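Alpha-L-rhamnosidase (Streptomyces avermitilis, PDB 3W5M) hydrolyses terminal non-reducing alpha-L-rhamnose residues from alpha-L-rhamnosides, releasing L-rhamnose from citrus flavonoids such as naringin and from gum arabic. Local coordinates at residues F960-Q972 against V979-E991. Numbering follows the deposited sequence.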
loop_
_atom_site.group_PDB
_atom_site.type_symbol
_atom_site.label_atom_id
_atom_site.label_comp_id
_atom_site.label_asym_id
_atom_site.label_seq_id
_atom_site.Cartn_x
_atom_site.Cartn_y
_atom_site.Cartn_z
ATOM N N PHE A 960 -24.385 4.922 1.237
ATOM C CA PHE A 960 -23.278 4.489 2.066
ATOM C C PHE A 960 -23.575 3.076 2.562
ATOM O O PHE A 960 -24.619 2.845 3.160
ATOM C CB PHE A 960 -23.098 5.449 3.234
ATOM C CG PHE A 960 -22.101 5.000 4.251
ATOM C CD1 PHE A 960 -20.788 4.667 3.889
ATOM C CD2 PHE A 960 -22.466 4.922 5.592
ATOM C CE1 PHE A 960 -19.877 4.269 4.844
ATOM C CE2 PHE A 960 -21.561 4.502 6.550
ATOM C CZ PHE A 960 -20.269 4.166 6.177
ATOM N N ALA A 961 -22.662 2.131 2.304
ATOM C CA ALA A 961 -22.841 0.745 2.747
ATOM C C ALA A 961 -22.362 0.638 4.200
ATOM O O ALA A 961 -21.209 0.248 4.468
ATOM C CB ALA A 961 -22.044 -0.203 1.858
ATOM N N SER A 962 -23.214 1.014 5.150
ATOM C CA SER A 962 -22.824 0.941 6.556
ATOM C C SER A 962 -22.854 -0.511 7.037
ATOM O O SER A 962 -23.429 -1.382 6.370
ATOM C CB SER A 962 -23.733 1.823 7.434
ATOM O OG SER A 962 -24.905 1.124 7.791
ATOM N N LEU A 963 -22.293 -0.769 8.228
ATOM C CA LEU A 963 -22.386 -2.133 8.817
ATOM C C LEU A 963 -23.831 -2.609 9.089
ATOM O O LEU A 963 -24.110 -3.819 9.009
ATOM C CB LEU A 963 -21.519 -2.302 10.083
ATOM C CG LEU A 963 -20.034 -1.912 9.968
ATOM C CD1 LEU A 963 -19.262 -2.397 11.194
ATOM C CD2 LEU A 963 -19.418 -2.502 8.702
ATOM N N HIS A 964 -24.745 -1.667 9.357
ATOM C CA HIS A 964 -26.153 -1.994 9.568
ATOM C C HIS A 964 -26.919 -2.161 8.243
ATOM O O HIS A 964 -28.071 -2.555 8.255
ATOM C CB HIS A 964 -26.819 -0.927 10.418
ATOM C CG HIS A 964 -26.233 -0.811 11.795
ATOM N ND1 HIS A 964 -26.633 -1.610 12.842
ATOM C CD2 HIS A 964 -25.296 0.025 12.300
ATOM C CE1 HIS A 964 -25.961 -1.277 13.933
ATOM N NE2 HIS A 964 -25.132 -0.296 13.628
ATOM N N GLY A 965 -26.260 -1.866 7.123
ATOM C CA GLY A 965 -26.884 -1.932 5.786
ATOM C C GLY A 965 -26.892 -0.555 5.121
ATOM O O GLY A 965 -26.307 0.422 5.652
ATOM N N PRO A 966 -27.568 -0.442 3.966
ATOM C CA PRO A 966 -27.444 0.812 3.200
ATOM C C PRO A 966 -28.111 2.033 3.857
ATOM O O PRO A 966 -29.227 1.952 4.386
ATOM C CB PRO A 966 -28.068 0.468 1.836
ATOM C CG PRO A 966 -28.985 -0.677 2.108
ATOM C CD PRO A 966 -28.449 -1.424 3.306
ATOM N N VAL A 967 -27.382 3.140 3.851
ATOM C CA VAL A 967 -27.903 4.430 4.251
ATOM C C VAL A 967 -27.903 5.271 2.977
ATOM O O VAL A 967 -26.843 5.571 2.439
ATOM C CB VAL A 967 -27.051 5.070 5.348
ATOM C CG1 VAL A 967 -27.555 6.475 5.671
ATOM C CG2 VAL A 967 -27.112 4.194 6.595
ATOM N N SER A 968 -29.092 5.615 2.474
ATOM C CA SER A 968 -29.193 6.357 1.214
ATOM C C SER A 968 -29.864 7.710 1.364
ATOM O O SER A 968 -30.714 7.895 2.237
ATOM C CB SER A 968 -29.932 5.538 0.167
ATOM O OG SER A 968 -29.288 4.282 0.034
ATOM N N THR A 969 -29.448 8.652 0.516
ATOM C CA THR A 969 -30.066 9.976 0.423
ATOM C C THR A 969 -30.232 10.373 -1.042
ATOM O O THR A 969 -29.476 9.934 -1.904
ATOM C CB THR A 969 -29.265 11.099 1.123
ATOM O OG1 THR A 969 -27.955 11.209 0.538
ATOM C CG2 THR A 969 -29.152 10.869 2.620
ATOM N N ARG A 970 -31.259 11.179 -1.314
ATOM C CA ARG A 970 -31.466 11.762 -2.624
ATOM C C ARG A 970 -32.256 13.036 -2.404
ATOM O O ARG A 970 -33.368 12.986 -1.873
ATOM C CB ARG A 970 -32.244 10.826 -3.527
ATOM C CG ARG A 970 -32.433 11.404 -4.919
ATOM C CD ARG A 970 -32.926 10.348 -5.884
ATOM N NE ARG A 970 -33.653 10.945 -6.999
ATOM C CZ ARG A 970 -34.589 10.317 -7.711
ATOM N NH1 ARG A 970 -34.930 9.060 -7.429
ATOM N NH2 ARG A 970 -35.198 10.950 -8.705
ATOM N N TRP A 971 -31.680 14.165 -2.786
ATOM C CA TRP A 971 -32.379 15.436 -2.654
ATOM C C TRP A 971 -32.278 16.283 -3.915
ATOM O O TRP A 971 -31.330 16.151 -4.701
ATOM C CB TRP A 971 -31.920 16.217 -1.420
ATOM C CG TRP A 971 -30.477 16.636 -1.378
ATOM C CD1 TRP A 971 -29.452 15.971 -0.760
ATOM C CD2 TRP A 971 -29.906 17.831 -1.923
ATOM N NE1 TRP A 971 -28.275 16.670 -0.903
ATOM C CE2 TRP A 971 -28.527 17.819 -1.606
ATOM C CE3 TRP A 971 -30.423 18.917 -2.653
ATOM C CZ2 TRP A 971 -27.652 18.842 -2.006
ATOM C CZ3 TRP A 971 -29.547 19.940 -3.045
ATOM C CH2 TRP A 971 -28.181 19.885 -2.723
ATOM N N GLN A 972 -33.276 17.153 -4.095
ATOM C CA GLN A 972 -33.376 18.007 -5.275
ATOM C C GLN A 972 -34.010 19.332 -4.881
ATOM O O GLN A 972 -35.029 19.343 -4.179
ATOM C CB GLN A 972 -34.223 17.322 -6.334
ATOM C CG GLN A 972 -34.351 18.082 -7.645
ATOM C CD GLN A 972 -35.009 17.245 -8.732
ATOM O OE1 GLN A 972 -35.515 16.146 -8.474
ATOM N NE2 GLN A 972 -35.009 17.759 -9.954
ATOM N N VAL A 979 -37.218 18.457 -2.235
ATOM C CA VAL A 979 -37.629 17.113 -1.864
ATOM C C VAL A 979 -36.388 16.312 -1.422
ATOM O O VAL A 979 -35.360 16.316 -2.108
ATOM C CB VAL A 979 -38.439 16.424 -2.998
ATOM C CG1 VAL A 979 -37.696 16.461 -4.329
ATOM C CG2 VAL A 979 -38.835 14.994 -2.639
ATOM N N LEU A 980 -36.475 15.676 -0.255
ATOM C CA LEU A 980 -35.453 14.730 0.192
ATOM C C LEU A 980 -36.094 13.370 0.431
ATOM O O LEU A 980 -37.135 13.275 1.093
ATOM C CB LEU A 980 -34.765 15.230 1.466
ATOM C CG LEU A 980 -33.862 14.276 2.278
ATOM C CD1 LEU A 980 -32.588 13.897 1.534
ATOM C CD2 LEU A 980 -33.495 14.974 3.566
ATOM N N THR A 981 -35.503 12.314 -0.131
ATOM C CA THR A 981 -35.887 10.960 0.261
ATOM C C THR A 981 -34.662 10.334 0.933
ATOM O O THR A 981 -33.521 10.744 0.685
ATOM C CB THR A 981 -36.333 10.081 -0.926
ATOM O OG1 THR A 981 -35.328 10.104 -1.942
ATOM C CG2 THR A 981 -37.668 10.562 -1.526
ATOM N N CYS A 982 -34.891 9.363 1.803
ATOM C CA CYS A 982 -33.773 8.656 2.389
ATOM C C CYS A 982 -34.190 7.273 2.797
ATOM O O CYS A 982 -35.385 6.967 2.899
ATOM C CB CYS A 982 -33.153 9.453 3.553
ATOM S SG CYS A 982 -34.265 9.833 4.924
ATOM N N SER A 983 -33.193 6.417 2.973
ATOM C CA SER A 983 -33.402 5.045 3.398
ATOM C C SER A 983 -32.478 4.842 4.593
ATOM O O SER A 983 -31.283 5.128 4.511
ATOM C CB SER A 983 -33.109 4.073 2.245
ATOM O OG SER A 983 -33.366 2.728 2.618
ATOM N N VAL A 984 -33.062 4.411 5.711
ATOM C CA VAL A 984 -32.386 4.257 7.001
ATOM C C VAL A 984 -32.609 2.808 7.435
ATOM O O VAL A 984 -33.747 2.332 7.446
ATOM C CB VAL A 984 -32.973 5.227 8.062
ATOM C CG1 VAL A 984 -32.364 4.994 9.435
ATOM C CG2 VAL A 984 -32.744 6.672 7.643
ATOM N N PRO A 985 -31.534 2.068 7.748
ATOM C CA PRO A 985 -31.735 0.637 8.000
ATOM C C PRO A 985 -32.337 0.279 9.368
ATOM O O PRO A 985 -32.134 0.994 10.369
ATOM C CB PRO A 985 -30.314 0.044 7.887
ATOM C CG PRO A 985 -29.398 1.189 8.046
ATOM C CD PRO A 985 -30.110 2.420 7.604
ATOM N N PRO A 986 -33.045 -0.853 9.425
ATOM C CA PRO A 986 -33.592 -1.346 10.694
ATOM C C PRO A 986 -32.527 -1.380 11.794
ATOM O O PRO A 986 -31.347 -1.659 11.516
ATOM C CB PRO A 986 -34.051 -2.747 10.332
ATOM C CG PRO A 986 -34.426 -2.646 8.896
ATOM C CD PRO A 986 -33.420 -1.718 8.294
ATOM N N ASN A 987 -32.949 -1.053 13.017
ATOM C CA ASN A 987 -32.081 -1.028 14.196
ATOM C C ASN A 987 -31.176 0.196 14.230
ATOM O O ASN A 987 -30.204 0.241 14.984
ATOM C CB ASN A 987 -31.283 -2.360 14.399
ATOM C CG ASN A 987 -31.017 -2.642 15.868
ATOM O OD1 ASN A 987 -31.871 -2.351 16.709
ATOM N ND2 ASN A 987 -29.845 -3.171 16.193
ATOM N N THR A 988 -31.483 1.190 13.404
ATOM C CA THR A 988 -30.809 2.492 13.495
ATOM C C THR A 988 -31.891 3.562 13.453
ATOM O O THR A 988 -33.045 3.265 13.128
ATOM C CB THR A 988 -29.730 2.712 12.381
ATOM O OG1 THR A 988 -30.345 3.080 11.151
ATOM C CG2 THR A 988 -28.882 1.474 12.165
ATOM N N THR A 989 -31.536 4.787 13.815
ATOM C CA THR A 989 -32.453 5.919 13.700
ATOM C C THR A 989 -31.752 7.057 12.966
ATOM O O THR A 989 -30.550 6.975 12.678
ATOM C CB THR A 989 -32.868 6.446 15.078
ATOM O OG1 THR A 989 -31.686 6.863 15.773
ATOM C CG2 THR A 989 -33.630 5.389 15.885
ATOM N N ALA A 990 -32.491 8.120 12.666
ATOM C CA ALA A 990 -31.912 9.279 12.000
ATOM C C ALA A 990 -32.431 10.579 12.590
ATOM O O ALA A 990 -33.539 10.628 13.128
ATOM C CB ALA A 990 -32.214 9.232 10.523
ATOM N N GLU A 991 -31.602 11.609 12.489
ATOM C CA GLU A 991 -32.020 12.980 12.717
ATOM C C GLU A 991 -31.922 13.700 11.382
ATOM O O GLU A 991 -30.854 13.769 10.798
ATOM C CB GLU A 991 -31.111 13.620 13.731
ATOM C CG GLU A 991 -31.430 15.067 14.026
ATOM C CD GLU A 991 -30.403 15.665 14.959
ATOM O OE1 GLU A 991 -29.310 16.051 14.470
ATOM O OE2 GLU A 991 -30.687 15.730 16.176
HETATM O O HOH W 1 -29.707 -3.498 10.131
HETATM O O HOH W 2 -31.763 1.254 4.558
#
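Ser968-Gln972 and Val979-Ser983 pair as the two antiparallel arms of a beta hairpin in the C-terminal beta-sandwich domain. The hairpin lies in the middle of its sheet, between strand 955-962 and strand 1024-1030. Hydrogen-bonded pairs Ser968/Ser983, Arg970/Thr981 and Gln972/Val979 alternate with non-hydrogen-bonded pairs Thr969/Cys982 and Trp971/Leu980. Each hydrogen-bonded pair is closed by two backbone bonds; the shortest, Thr981 N to Arg970 O, is 2.8 Å. Thr981 OG1, turned between its own backbone N and carbonyl carbon (chi1 53°), adds a weak 3.5 Å bond to Arg970 O. On the buried face Leu980 CD1 packs against Trp971 CB at 3.8 Å, while the indole continues away from the hairpin and NE1 bonds to Ile930 O. Thr969 OG1 of the same face bonds to Ala931 O.

Beyond the ladder, the type I turn Ser962-Gly965 meets the type II turn Pro985-Thr988, through which the chain passes to strand 989-995 of the other sheet. The Pro985 ring fits against Val967, where Pro985 CD lies 3.6 Å from Val967 CG2, and one water joins His964 O to Pro986 O. A second water links Pro966 O to Ser983 OG. Thr988 OG1 reaches back to a lone pair of Pro985 O, within the plane of that carbonyl, and the other branch of Thr988 extends across to the imidazole: Thr988 CG2 makes a CH-pi contact over one face of His964, 3.9 Å from the ring centroid.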